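PDB 5V9X: ATP-dependent DNA helicase from Mycobacterium smegmatis, which probably couples ATP hydrolysis to 3'-to-5' movement along single-stranded DNA, unwinding RNA:DNA hybrids as a superfamily 2 helicase. Local coordinates for residues A110-R115 against D370-R375; S169-L174 against G202-L207; R211-Q214 against P219-R222; G426-K431 against I437-T442; T442-Q447 against D649-K654. One frame throughout, in Å; residues are numbered along the deposited sequence.

Contact 1: A110-R115 against D370-R375; sequences AVDVER and DLKSGR
This contact bridges the two RecA-like domains of the helicase motor, joining helix 107-116 of the first to the end of helix 361-372 of the second. Asp112 and Lys372 form a salt bridge, with Lys372 NZ 2.8 Å from Asp112 OD1; the ammonium meets that oxygen on its syn side, 20° out of the carboxylate plane. A bend at chi2 (70°) lets Lys372 lay CB and CG against Arg115 while NZ reaches the acid. That NZ also binds Asp390 O and Asn116 OD1, while Asp112 OD2 accepts from Asp390 N, so both ends of the bridge are tied to the same loop residue of the second domain. Arg115 packs on the same lysine: the two chains run alongside each other with opposite headings, and one guanidinium face lies over the aliphatic part, Lys372 CG 3.6 Å from Arg115 CZ and over the centre of the group. With AMP-PNP about 7 Å from the Asp112 side chain, the bridge belongs to the interdomain cleft, where superfamily 2 helicases bind nucleotide between paired RecA-like domains.

Contact 2: S169-L174 against G202-L207; sequences SLFLML and GAHLAL. With nucleotides of chain B.
Leu170 and Phe171 of helix 167-174 meet Leu205 and His204 of helix 200-213. Just before them, Ser169 OG donates a hydrogen bond of 2.6 Å to OP1 of nucleotide DC10 of chain B, gripping the DNA backbone near the N-terminal end of the first helix. Leu170 reaches the other helix instead, its CD2 making a loose apolar contact with Leu205 CD1 at 4.4 Å. Phe171 carries most of the meeting. With CG anti to the backbone N (chi1 -178°), its ring is held out toward His204, whose CE1 sits over one face, offset toward the rim and 3.3 Å from Phe171 CG. The two ring planes are inclined at 52° and their centroids lie 4.4 Å apart, an oblique aromatic pair. His204 NE2 is hydrogen-bonded to Gln466 OE1, which helps to fix the imidazole's rotation. Both rings also meet His467 edge-to-face, so helix 461-471 closes over the seam between helices 167-174 and 200-213, while Leu172 and Met173 touch Arg143 of strand 140-143.

Contact 3: R211-Q214 against P219-R222; sequences RLDQ and PAQR
Charge pairing comes first: Asp213, in the last turn of helix 200-213, meets Arg222 at the start of strand 221-226 in a salt bridge, with Arg222 NH2 2.8 Å from Asp213 OD2. The acid has CG anti to its carbonyl carbon (chi1 -75°), which turns the carboxylate toward Pro219 and Arg222. The two charged side chains come from opposite directions, and the extended arginine chain brings its guanidinium edge to the acid. The planes of the two groups are 39° apart, and NH2 approaches OD2 from above the carboxylate, 53° out of its plane, in a distinctly bent bond. This is therefore a single-point bridge and not a flat, two-pronged pair. Glu210 OE1, one turn earlier on the helix, takes the same NH2 in a second salt bridge, and NH1 binds Leu239 O, so the buried guanidinium is held by three partners.

The other carboxylate oxygen turns to the backbone. Asp213 OD1 accepts a weak hydrogen bond from Ala220 N at 3.3 Å. These bonds span the tight connection by which the helix hands the chain on to the next strand, an alpha-to-beta step in the parallel sheet of this RecA-like domain.

Van der Waals contact completes the meeting. Pro219 lies across the Asp213 side chain at about a right angle, Pro219 CB being 3.5 Å from Asp213 CG. Ala220 and Leu212 both turn to Val188 on the neighbouring strand 187-191.

Contact 4: G426-K431 against I437-T442; sequences GVLFPK and IGCAVT. With nucleotides of chain B.
Strand 424-429 of the second RecA-like domain, the loop that follows it and helix 433-448 make up this contact, a hydrophobic seam between sheet and helix beside the DNA track. Cys439 is its centre. Leu428 CD2 approaches Cys439 CB to 3.7 Å, and Pro430 CG lies 3.8 Å from Cys439 SG. The sulfur, anti to the carbonyl carbon (chi1 -61°), is thereby laid against the proline ring, while the leucine methyl packs on the carbon beneath it. Farther along the helix, Thr442 CG2 comes no nearer than 4.5 Å to Leu428 CD2, a loose contact.

The chain turns back on itself here, from a strand of the parallel sheet into a helix that packs against that sheet; the segment axes run nearly antiparallel at 156° and approach to 8.9 Å. Within the helix, Thr442 OG1 donates to Gly438 O at 2.7 Å, and Thr442 N reaches the same oxygen from the opposite face of its carbonyl plane.

Just past the strand, Lys431 leads away from the helix to the tracking strand. Its chain bends at chi3 (63°), and NZ bonds OP1 of nucleotide DC4 of chain B at 3.1 Å, and makes a weak bond to O3' of DC3 of chain B.

Contact 5: T442-Q447 against D649-K654; sequences TVQRMQ and DKRCQK
Gln444 and Arg651 reach each other from helices 433-448 and 645-653. The glutamine stands fully stretched, CG anti to the backbone N (chi1 176°) and the chain straight beyond it, which carries OE1 out to the arginine. Arg651 does the converse: its chain is kinked at chi2 and chi3, folding the guanidinium round until its edge faces the amide. The planes of the amide and the guanidinium are inclined by 23°. Arg651 NH1 gives a fairly straight bond of 2.8 Å to Gln444 OE1 (163° at the hydrogen), with that oxygen almost in the guanidinium plane, and Arg651 NH2 adds a weak one of 3.4 Å to the same Gln444 OE1. NH2 has a stronger partner in Glu639 OE1, with which it makes a salt bridge.

One turn on, Gln447 takes the other first torsion, CG anti to the carbonyl carbon, and stretches toward the end of the second helix. Gln447 NE2 donates to Lys654 O at 3.1 Å, but the bond is bent, and Gln447 OE1, also an acceptor, lies equally close to that carbonyl oxygen. This link is probably less favourable than the one at Arg651. Val443 and Gln444 also touch Met655, just beyond.

The chemistry is that of a polar surface bridge: two amides and a guanidinium link the helices with directional bonds, and the arginine's charge is probably balanced by Glu639 and not by the neutral glutamine.

From the N terminus, contact 1 opens first and closes the longest loop, from helix 107-116 to helix 361-372, joining the first RecA-like domain to the second. Contacts 2 and 3 fall within that loop, one after the other, both inside the first domain. They share helix 200-213 and touch where Arg211 meets Phe171 and Leu174. After contact 1 has closed, contact 4 makes a short turn from strand 424-429 into helix 433-448. Contact 5 begins at Thr442, which it shares with contact 4, and spans about 200 residues to bring helix 645-653 back beside the second domain. No loops cross; contacts 2 and 4 lie about 36 Å apart, centre to centre.

Contact 1: A110-R115 against D370-R375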
# COMPACT_ATOMS: atom_id res chain seq x y z
N ALA A 110 0.29 -16.31 1.71
CA ALA A 110 -0.64 -17.39 1.40
C ALA A 110 0.04 -18.75 1.50
O ALA A 110 -0.51 -19.70 2.06
CB ALA A 110 -1.24 -17.19 0.01
N VAL A 111 1.26 -18.86 0.96
CA VAL A 111 2.00 -20.11 1.04
C VAL A 111 2.46 -20.38 2.46
O VAL A 111 2.47 -21.52 2.93
CB VAL A 111 3.18 -20.08 0.04
CG1 VAL A 111 4.13 -21.24 0.30
CG2 VAL A 111 2.66 -20.12 -1.39
N ASP A 112 2.85 -19.32 3.19
CA ASP A 112 3.30 -19.52 4.57
C ASP A 112 2.15 -19.97 5.47
O ASP A 112 2.38 -20.75 6.40
CB ASP A 112 3.92 -18.23 5.11
CG ASP A 112 4.80 -18.48 6.32
OD1 ASP A 112 5.72 -19.31 6.22
OD2 ASP A 112 4.56 -17.84 7.37
N VAL A 113 0.93 -19.51 5.21
CA VAL A 113 -0.21 -19.97 5.98
C VAL A 113 -0.47 -21.45 5.71
O VAL A 113 -0.78 -22.22 6.63
CB VAL A 113 -1.46 -19.12 5.68
CG1 VAL A 113 -2.68 -19.71 6.35
CG2 VAL A 113 -1.25 -17.69 6.15
N GLU A 114 -0.34 -21.88 4.45
CA GLU A 114 -0.55 -23.29 4.13
C GLU A 114 0.43 -24.17 4.89
O GLU A 114 0.04 -25.22 5.42
CB GLU A 114 -0.42 -23.52 2.63
CG GLU A 114 -0.53 -25.00 2.26
CD GLU A 114 -0.28 -25.27 0.79
OE1 GLU A 114 0.50 -24.52 0.16
OE2 GLU A 114 -0.85 -26.25 0.26
N ARG A 115 1.69 -23.77 4.95
CA ARG A 115 2.69 -24.56 5.65
C ARG A 115 2.44 -24.56 7.15
O ARG A 115 2.59 -25.60 7.81
CB ARG A 115 4.09 -24.02 5.34
CG ARG A 115 5.21 -24.77 6.03
CD ARG A 115 6.55 -24.43 5.41
NE ARG A 115 7.61 -25.25 5.99
CZ ARG A 115 8.86 -25.27 5.55
NH1 ARG A 115 9.22 -24.51 4.52
NH2 ARG A 115 9.76 -26.04 6.14
N ASP A 370 14.33 -21.81 2.40
CA ASP A 370 15.60 -21.66 3.09
C ASP A 370 15.55 -20.61 4.19
O ASP A 370 16.34 -20.67 5.13
CB ASP A 370 16.71 -21.34 2.10
CG ASP A 370 17.04 -22.50 1.19
OD1 ASP A 370 16.65 -23.64 1.52
OD2 ASP A 370 17.68 -22.28 0.14
N LEU A 371 14.63 -19.64 4.09
CA LEU A 371 14.41 -18.70 5.18
C LEU A 371 13.63 -19.34 6.31
O LEU A 371 13.92 -19.10 7.49
CB LEU A 371 13.68 -17.46 4.66
CG LEU A 371 13.43 -16.32 5.64
CD1 LEU A 371 14.75 -15.74 6.14
CD2 LEU A 371 12.58 -15.24 4.99
N LYS A 372 12.62 -20.15 5.97
CA LYS A 372 11.83 -20.84 6.98
C LYS A 372 12.70 -21.73 7.86
O LYS A 372 12.43 -21.88 9.06
CB LYS A 372 10.73 -21.67 6.31
CG LYS A 372 9.62 -22.14 7.23
CD LYS A 372 8.76 -20.98 7.69
CE LYS A 372 7.47 -21.46 8.34
NZ LYS A 372 6.56 -20.33 8.65
N SER A 373 13.75 -22.32 7.30
CA SER A 373 14.63 -23.22 8.02
C SER A 373 15.88 -22.54 8.57
O SER A 373 16.68 -23.19 9.24
CB SER A 373 15.05 -24.39 7.12
OG SER A 373 15.77 -23.92 5.99
N GLY A 374 16.06 -21.25 8.32
CA GLY A 374 17.24 -20.55 8.77
C GLY A 374 18.49 -20.80 7.96
O GLY A 374 19.53 -20.22 8.28
N ARG A 375 18.42 -21.66 6.94
CA ARG A 375 19.58 -21.89 6.07
C ARG A 375 20.05 -20.59 5.43
O ARG A 375 21.26 -20.38 5.24
CB ARG A 375 19.23 -22.91 4.99
CG ARG A 375 18.97 -24.31 5.50
CD ARG A 375 20.25 -25.13 5.54
NE ARG A 375 19.99 -26.51 5.96
CZ ARG A 375 20.95 -27.39 6.24
NH1 ARG A 375 22.23 -27.04 6.14
NH2 ARG A 375 20.63 -28.62 6.63

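Contact 2: S169-L174 against G202-L207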
# COMPACT_ATOMS: atom_id res chain seq x y z
N SER A 169 -7.30 -13.70 -7.45
CA SER A 169 -7.63 -15.07 -7.85
C SER A 169 -9.03 -15.46 -7.41
O SER A 169 -9.71 -16.22 -8.11
CB SER A 169 -6.59 -16.04 -7.29
OG SER A 169 -5.43 -16.06 -8.10
N LEU A 170 -9.48 -14.97 -6.25
CA LEU A 170 -10.88 -15.16 -5.87
C LEU A 170 -11.81 -14.60 -6.93
O LEU A 170 -12.85 -15.19 -7.24
CB LEU A 170 -11.16 -14.52 -4.51
CG LEU A 170 -12.61 -14.65 -4.03
CD1 LEU A 170 -12.98 -16.11 -3.86
CD2 LEU A 170 -12.84 -13.87 -2.75
N PHE A 171 -11.44 -13.45 -7.50
CA PHE A 171 -12.21 -12.87 -8.59
C PHE A 171 -12.26 -13.82 -9.79
O PHE A 171 -13.31 -13.97 -10.42
CB PHE A 171 -11.59 -11.53 -8.98
CG PHE A 171 -12.31 -10.81 -10.08
CD1 PHE A 171 -13.49 -10.13 -9.82
CD2 PHE A 171 -11.79 -10.76 -11.36
CE1 PHE A 171 -14.14 -9.44 -10.82
CE2 PHE A 171 -12.44 -10.08 -12.37
CZ PHE A 171 -13.61 -9.42 -12.10
N LEU A 172 -11.14 -14.48 -10.09
CA LEU A 172 -11.09 -15.38 -11.24
C LEU A 172 -11.99 -16.60 -11.03
O LEU A 172 -12.71 -17.01 -11.94
CB LEU A 172 -9.65 -15.81 -11.51
CG LEU A 172 -8.67 -14.67 -11.78
CD1 LEU A 172 -7.26 -15.20 -11.99
CD2 LEU A 172 -9.12 -13.86 -12.98
N MET A 173 -11.95 -17.19 -9.83
CA MET A 173 -12.77 -18.36 -9.57
C MET A 173 -14.25 -18.01 -9.61
O MET A 173 -15.07 -18.80 -10.08
CB MET A 173 -12.40 -18.97 -8.22
CG MET A 173 -10.94 -19.39 -8.13
SD MET A 173 -10.59 -20.24 -6.58
CE MET A 173 -11.68 -21.66 -6.73
N LEU A 174 -14.62 -16.83 -9.11
CA LEU A 174 -16.01 -16.39 -9.16
C LEU A 174 -16.47 -16.07 -10.58
O LEU A 174 -17.67 -15.99 -10.82
CB LEU A 174 -16.20 -15.17 -8.26
CG LEU A 174 -16.04 -15.42 -6.77
CD1 LEU A 174 -15.88 -14.11 -6.02
CD2 LEU A 174 -17.22 -16.21 -6.24
N GLY A 202 -9.26 -3.32 -2.50
CA GLY A 202 -10.20 -3.79 -1.49
C GLY A 202 -11.64 -3.64 -1.92
O GLY A 202 -12.48 -4.49 -1.60
N ALA A 203 -11.95 -2.56 -2.64
CA ALA A 203 -13.28 -2.42 -3.23
C ALA A 203 -13.54 -3.55 -4.21
O ALA A 203 -14.64 -4.13 -4.24
CB ALA A 203 -13.42 -1.07 -3.91
N HIS A 204 -12.54 -3.88 -5.02
CA HIS A 204 -12.57 -5.09 -5.83
C HIS A 204 -12.84 -6.32 -4.96
O HIS A 204 -13.68 -7.16 -5.28
CB HIS A 204 -11.24 -5.22 -6.57
CG HIS A 204 -11.27 -6.15 -7.74
ND1 HIS A 204 -10.99 -7.50 -7.63
CD2 HIS A 204 -11.49 -5.92 -9.06
CE1 HIS A 204 -11.07 -8.05 -8.83
NE2 HIS A 204 -11.37 -7.12 -9.71
N LEU A 205 -12.13 -6.41 -3.82
CA LEU A 205 -12.35 -7.52 -2.90
C LEU A 205 -13.72 -7.44 -2.24
O LEU A 205 -14.37 -8.46 -2.01
CB LEU A 205 -11.24 -7.55 -1.84
CG LEU A 205 -11.40 -8.50 -0.66
CD1 LEU A 205 -11.65 -9.93 -1.12
CD2 LEU A 205 -10.16 -8.44 0.24
N ALA A 206 -14.18 -6.22 -1.93
CA ALA A 206 -15.48 -6.06 -1.29
C ALA A 206 -16.60 -6.60 -2.17
O ALA A 206 -17.56 -7.20 -1.68
CB ALA A 206 -15.72 -4.59 -0.95
N LEU A 207 -16.49 -6.40 -3.49
CA LEU A 207 -17.53 -6.88 -4.40
C LEU A 207 -17.41 -8.39 -4.63
O LEU A 207 -18.43 -9.08 -4.73
CB LEU A 207 -17.46 -6.13 -5.72
CG LEU A 207 -17.95 -4.68 -5.69
CD1 LEU A 207 -17.85 -4.05 -7.06
CD2 LEU A 207 -19.37 -4.61 -5.16
P DC B 10 -2.41 -13.66 -8.06
OP1 DC B 10 -3.70 -14.23 -7.63
OP2 DC B 10 -1.15 -14.37 -7.78
O5' DC B 10 -2.45 -13.40 -9.63
C5' DC B 10 -3.63 -12.90 -10.23
C4' DC B 10 -3.40 -12.68 -11.71
O4' DC B 10 -2.63 -11.47 -11.90
C3' DC B 10 -2.63 -13.80 -12.42
O3' DC B 10 -3.38 -14.28 -13.50
C2' DC B 10 -1.34 -13.12 -12.89
C1' DC B 10 -1.76 -11.67 -12.99
N1 DC B 10 -0.64 -10.71 -12.89
C2 DC B 10 -0.60 -9.60 -13.75
O2 DC B 10 -1.52 -9.45 -14.56
N3 DC B 10 0.43 -8.73 -13.66
C4 DC B 10 1.40 -8.94 -12.76
N4 DC B 10 2.41 -8.06 -12.71
C5 DC B 10 1.39 -10.07 -11.88
C6 DC B 10 0.36 -10.92 -11.98

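Contact 3: R211-Q214 against P219-R222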
# COMPACT_ATOMS: atom_id res chain seq x y z
N ARG A 211 -20.43 -11.08 -4.21
CA ARG A 211 -20.75 -12.08 -5.23
C ARG A 211 -20.67 -13.49 -4.65
O ARG A 211 -21.44 -14.37 -5.04
CB ARG A 211 -19.82 -11.93 -6.43
CG ARG A 211 -20.03 -10.64 -7.21
CD ARG A 211 -18.94 -10.45 -8.25
NE ARG A 211 -18.80 -11.60 -9.14
CZ ARG A 211 -17.84 -11.72 -10.05
NH1 ARG A 211 -16.94 -10.77 -10.20
NH2 ARG A 211 -17.79 -12.80 -10.82
N LEU A 212 -19.73 -13.72 -3.73
CA LEU A 212 -19.68 -14.99 -3.03
C LEU A 212 -20.96 -15.23 -2.23
O LEU A 212 -21.61 -16.27 -2.37
CB LEU A 212 -18.46 -15.03 -2.11
CG LEU A 212 -18.32 -16.26 -1.20
CD1 LEU A 212 -18.01 -17.51 -2.01
CD2 LEU A 212 -17.27 -16.03 -0.13
N ASP A 213 -21.34 -14.26 -1.39
CA ASP A 213 -22.51 -14.41 -0.54
C ASP A 213 -23.77 -14.73 -1.33
O ASP A 213 -24.70 -15.35 -0.80
CB ASP A 213 -22.72 -13.13 0.29
CG ASP A 213 -21.74 -13.01 1.43
OD1 ASP A 213 -20.96 -13.96 1.66
OD2 ASP A 213 -21.74 -11.96 2.11
N GLN A 214 -23.82 -14.33 -2.60
CA GLN A 214 -24.95 -14.67 -3.45
C GLN A 214 -24.89 -16.10 -3.98
O GLN A 214 -25.89 -16.58 -4.54
CB GLN A 214 -25.06 -13.69 -4.62
CG GLN A 214 -25.48 -12.29 -4.20
CD GLN A 214 -26.67 -12.29 -3.26
OE1 GLN A 214 -26.64 -11.65 -2.20
NE2 GLN A 214 -27.73 -12.99 -3.63
N PRO A 219 -24.90 -16.00 3.79
CA PRO A 219 -23.62 -15.28 3.69
C PRO A 219 -22.63 -15.79 4.72
O PRO A 219 -22.97 -16.04 5.88
CB PRO A 219 -24.01 -13.82 3.95
CG PRO A 219 -25.44 -13.74 3.54
CD PRO A 219 -26.04 -15.07 3.90
N ALA A 220 -21.39 -15.97 4.27
CA ALA A 220 -20.37 -16.55 5.13
C ALA A 220 -19.98 -15.59 6.25
O ALA A 220 -20.12 -14.37 6.13
CB ALA A 220 -19.13 -16.91 4.31
N GLN A 221 -19.51 -16.17 7.35
CA GLN A 221 -18.95 -15.39 8.44
C GLN A 221 -17.60 -14.81 8.00
O GLN A 221 -16.77 -15.52 7.43
CB GLN A 221 -18.78 -16.27 9.68
CG GLN A 221 -18.22 -15.56 10.90
CD GLN A 221 -17.97 -16.53 12.04
OE1 GLN A 221 -17.52 -17.65 11.83
NE2 GLN A 221 -18.26 -16.09 13.26
N ARG A 222 -17.40 -13.52 8.26
CA ARG A 222 -16.20 -12.81 7.82
C ARG A 222 -15.32 -12.47 9.01
O ARG A 222 -15.79 -11.88 9.99
CB ARG A 222 -16.57 -11.54 7.06
CG ARG A 222 -17.36 -11.80 5.78
CD ARG A 222 -17.60 -10.52 5.00
NE ARG A 222 -18.47 -10.75 3.86
CZ ARG A 222 -18.81 -9.81 2.98
NH1 ARG A 222 -18.34 -8.58 3.10
NH2 ARG A 222 -19.61 -10.11 1.97

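Contact 4: G426-K431 against I437-T442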
# COMPACT_ATOMS: atom_id res chain seq x y z
N GLY A 426 14.71 -3.90 14.95
CA GLY A 426 14.62 -3.20 13.68
C GLY A 426 15.58 -2.04 13.52
O GLY A 426 15.63 -1.15 14.37
N VAL A 427 16.34 -2.03 12.43
CA VAL A 427 17.30 -0.97 12.14
C VAL A 427 16.87 -0.27 10.85
O VAL A 427 16.54 -0.93 9.86
CB VAL A 427 18.73 -1.52 12.01
CG1 VAL A 427 19.70 -0.41 11.64
CG2 VAL A 427 19.15 -2.19 13.31
N LEU A 428 16.89 1.06 10.87
CA LEU A 428 16.57 1.87 9.70
C LEU A 428 17.82 2.60 9.24
O LEU A 428 18.52 3.22 10.05
CB LEU A 428 15.46 2.88 10.02
CG LEU A 428 14.00 2.48 9.77
CD1 LEU A 428 13.54 1.43 10.77
CD2 LEU A 428 13.10 3.70 9.81
N PHE A 429 18.10 2.53 7.94
CA PHE A 429 19.24 3.23 7.35
C PHE A 429 18.74 4.37 6.47
O PHE A 429 18.18 4.11 5.40
CB PHE A 429 20.10 2.28 6.53
CG PHE A 429 20.97 1.37 7.35
CD1 PHE A 429 20.50 0.15 7.79
CD2 PHE A 429 22.27 1.74 7.66
CE1 PHE A 429 21.31 -0.69 8.54
CE2 PHE A 429 23.08 0.90 8.41
CZ PHE A 429 22.60 -0.31 8.85
N PRO A 430 18.90 5.63 6.88
CA PRO A 430 18.59 6.73 5.97
C PRO A 430 19.51 6.73 4.75
O PRO A 430 20.69 6.38 4.84
CB PRO A 430 18.81 7.98 6.83
CG PRO A 430 18.69 7.50 8.23
CD PRO A 430 19.22 6.10 8.23
N LYS A 431 18.95 7.11 3.61
CA LYS A 431 19.72 7.22 2.38
C LYS A 431 20.42 8.57 2.24
O LYS A 431 21.52 8.64 1.67
CB LYS A 431 18.82 7.00 1.16
CG LYS A 431 18.37 5.56 0.97
CD LYS A 431 17.35 5.42 -0.15
CE LYS A 431 17.92 5.82 -1.50
NZ LYS A 431 16.94 5.61 -2.61
N ILE A 437 15.50 12.49 8.83
CA ILE A 437 14.31 12.98 9.53
C ILE A 437 13.13 12.06 9.27
O ILE A 437 12.32 11.80 10.16
CB ILE A 437 14.01 14.43 9.10
CG1 ILE A 437 15.16 15.36 9.50
CG2 ILE A 437 12.70 14.91 9.71
CD1 ILE A 437 15.09 16.72 8.85
N GLY A 438 13.01 11.55 8.04
CA GLY A 438 11.92 10.65 7.72
C GLY A 438 11.98 9.36 8.53
O GLY A 438 10.95 8.89 9.04
N CYS A 439 13.17 8.77 8.66
CA CYS A 439 13.31 7.56 9.45
C CYS A 439 13.08 7.83 10.93
O CYS A 439 12.50 7.00 11.64
CB CYS A 439 14.70 6.95 9.24
SG CYS A 439 15.06 6.47 7.53
N ALA A 440 13.52 8.99 11.42
CA ALA A 440 13.37 9.31 12.84
C ALA A 440 11.90 9.46 13.21
O ALA A 440 11.43 8.84 14.18
CB ALA A 440 14.14 10.59 13.17
N VAL A 441 11.15 10.27 12.46
CA VAL A 441 9.72 10.41 12.71
C VAL A 441 9.03 9.06 12.62
O VAL A 441 8.13 8.75 13.42
CB VAL A 441 9.10 11.44 11.74
CG1 VAL A 441 7.59 11.49 11.92
CG2 VAL A 441 9.70 12.81 11.96
N THR A 442 9.44 8.23 11.66
CA THR A 442 8.84 6.91 11.52
C THR A 442 9.08 6.06 12.77
O THR A 442 8.14 5.46 13.30
CB THR A 442 9.40 6.21 10.28
OG1 THR A 442 9.08 6.99 9.12
CG2 THR A 442 8.79 4.83 10.14
P DC B 3 24.35 9.04 -3.05
OP1 DC B 3 24.96 8.31 -1.92
OP2 DC B 3 24.71 8.69 -4.44
O5' DC B 3 22.76 8.93 -2.88
C5' DC B 3 22.18 7.68 -2.50
C4' DC B 3 20.68 7.64 -2.78
O4' DC B 3 20.02 8.75 -2.11
C3' DC B 3 20.28 7.73 -4.25
O3' DC B 3 19.22 6.81 -4.52
C2' DC B 3 19.80 9.17 -4.39
C1' DC B 3 19.17 9.40 -3.03
N1 DC B 3 19.07 10.84 -2.64
C2 DC B 3 17.83 11.48 -2.65
O2 DC B 3 16.82 10.84 -2.99
N3 DC B 3 17.75 12.78 -2.29
C4 DC B 3 18.86 13.44 -1.93
N4 DC B 3 18.74 14.72 -1.59
C5 DC B 3 20.14 12.80 -1.91
C6 DC B 3 20.19 11.52 -2.27
P DC B 4 19.50 5.46 -5.34
OP1 DC B 4 18.36 4.54 -5.09
OP2 DC B 4 20.88 5.02 -5.04
O5' DC B 4 19.43 5.91 -6.88
C5' DC B 4 18.19 6.32 -7.45
C4' DC B 4 18.41 7.39 -8.51
O4' DC B 4 19.32 8.38 -8.00
C3' DC B 4 19.04 6.90 -9.81
O3' DC B 4 18.04 6.71 -10.81
C2' DC B 4 20.03 8.01 -10.22
C1' DC B 4 19.94 9.03 -9.08
N1 DC B 4 21.26 9.54 -8.62
C2 DC B 4 21.79 10.71 -9.19
O2 DC B 4 21.15 11.30 -10.07
N3 DC B 4 23.00 11.16 -8.76
C4 DC B 4 23.66 10.49 -7.81
N4 DC B 4 24.85 10.97 -7.42
C5 DC B 4 23.14 9.30 -7.22
C6 DC B 4 21.95 8.87 -7.65

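Contact 5: T442-Q447 against D649-K654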
# COMPACT_ATOMS: atom_id res chain seq x y z
N THR A 442 9.44 8.23 11.66
CA THR A 442 8.84 6.91 11.52
C THR A 442 9.08 6.06 12.77
O THR A 442 8.14 5.46 13.30
CB THR A 442 9.40 6.21 10.28
OG1 THR A 442 9.08 6.99 9.12
CG2 THR A 442 8.79 4.83 10.14
N VAL A 443 10.32 6.02 13.25
CA VAL A 443 10.62 5.31 14.49
C VAL A 443 9.81 5.89 15.64
O VAL A 443 9.28 5.16 16.49
CB VAL A 443 12.13 5.35 14.78
CG1 VAL A 443 12.42 4.92 16.21
CG2 VAL A 443 12.89 4.48 13.80
N GLN A 444 9.68 7.22 15.68
CA GLN A 444 8.92 7.87 16.73
C GLN A 444 7.46 7.42 16.72
O GLN A 444 6.92 7.02 17.76
CB GLN A 444 9.02 9.39 16.57
CG GLN A 444 8.18 10.19 17.54
CD GLN A 444 8.25 11.67 17.26
OE1 GLN A 444 9.17 12.36 17.70
NE2 GLN A 444 7.27 12.18 16.51
N ARG A 445 6.82 7.46 15.56
CA ARG A 445 5.42 7.07 15.47
C ARG A 445 5.23 5.58 15.71
O ARG A 445 4.19 5.17 16.26
CB ARG A 445 4.85 7.46 14.10
CG ARG A 445 5.04 8.92 13.72
CD ARG A 445 3.87 9.79 14.17
NE ARG A 445 2.74 9.71 13.26
CZ ARG A 445 1.59 10.34 13.43
NH1 ARG A 445 1.41 11.11 14.50
NH2 ARG A 445 0.61 10.21 12.55
N MET A 446 6.20 4.75 15.32
CA MET A 446 6.10 3.31 15.55
C MET A 446 6.09 2.98 17.03
O MET A 446 5.35 2.09 17.47
CB MET A 446 7.25 2.58 14.86
CG MET A 446 7.18 2.55 13.35
SD MET A 446 8.76 2.03 12.64
CE MET A 446 8.84 0.33 13.19
N GLN A 447 6.92 3.67 17.81
CA GLN A 447 6.98 3.40 19.25
C GLN A 447 5.69 3.79 19.95
O GLN A 447 5.32 3.16 20.95
CB GLN A 447 8.18 4.13 19.86
CG GLN A 447 9.53 3.65 19.33
CD GLN A 447 10.69 4.49 19.82
OE1 GLN A 447 10.50 5.60 20.32
NE2 GLN A 447 11.90 3.96 19.68
N ASP A 649 20.48 15.13 22.57
CA ASP A 649 21.02 13.78 22.65
C ASP A 649 20.05 12.83 23.35
O ASP A 649 19.89 11.69 22.92
CB ASP A 649 22.37 13.80 23.37
CG ASP A 649 23.46 14.46 22.54
OD1 ASP A 649 23.18 14.84 21.39
OD2 ASP A 649 24.59 14.61 23.06
N LYS A 650 19.41 13.29 24.43
CA LYS A 650 18.41 12.47 25.10
C LYS A 650 17.29 12.08 24.13
O LYS A 650 16.87 10.92 24.08
CB LYS A 650 17.81 13.20 26.30
CG LYS A 650 18.80 13.93 27.19
CD LYS A 650 18.04 14.87 28.12
CE LYS A 650 18.92 15.99 28.65
NZ LYS A 650 18.12 17.20 28.98
N ARG A 651 16.81 13.06 23.36
CA ARG A 651 15.70 12.81 22.44
C ARG A 651 16.07 11.78 21.38
O ARG A 651 15.26 10.91 21.04
CB ARG A 651 15.27 14.13 21.79
CG ARG A 651 14.06 14.02 20.89
CD ARG A 651 12.78 14.01 21.70
NE ARG A 651 11.74 14.78 21.02
CZ ARG A 651 10.88 14.27 20.14
NH1 ARG A 651 10.93 12.98 19.84
NH2 ARG A 651 9.97 15.05 19.57
N CYS A 652 17.29 11.87 20.84
CA CYS A 652 17.69 10.95 19.78
C CYS A 652 17.89 9.53 20.30
O CYS A 652 17.67 8.57 19.56
CB CYS A 652 18.97 11.45 19.12
SG CYS A 652 18.79 12.98 18.17
N GLN A 653 18.30 9.38 21.56
CA GLN A 653 18.65 8.05 22.06
C GLN A 653 17.43 7.19 22.34
O GLN A 653 17.51 5.96 22.22
CB GLN A 653 19.52 8.16 23.31
CG GLN A 653 20.95 8.60 23.02
CD GLN A 653 21.61 7.76 21.94
OE1 GLN A 653 21.43 6.54 21.88
NE2 GLN A 653 22.39 8.40 21.08
N LYS A 654 16.30 7.79 22.71
CA LYS A 654 15.07 7.01 22.84
C LYS A 654 14.45 6.66 21.50
O LYS A 654 13.39 6.03 21.46
CB LYS A 654 14.06 7.75 23.72
CG LYS A 654 13.90 9.22 23.41
CD LYS A 654 13.08 9.92 24.48
CE LYS A 654 13.74 9.79 25.85
NZ LYS A 654 12.99 10.54 26.90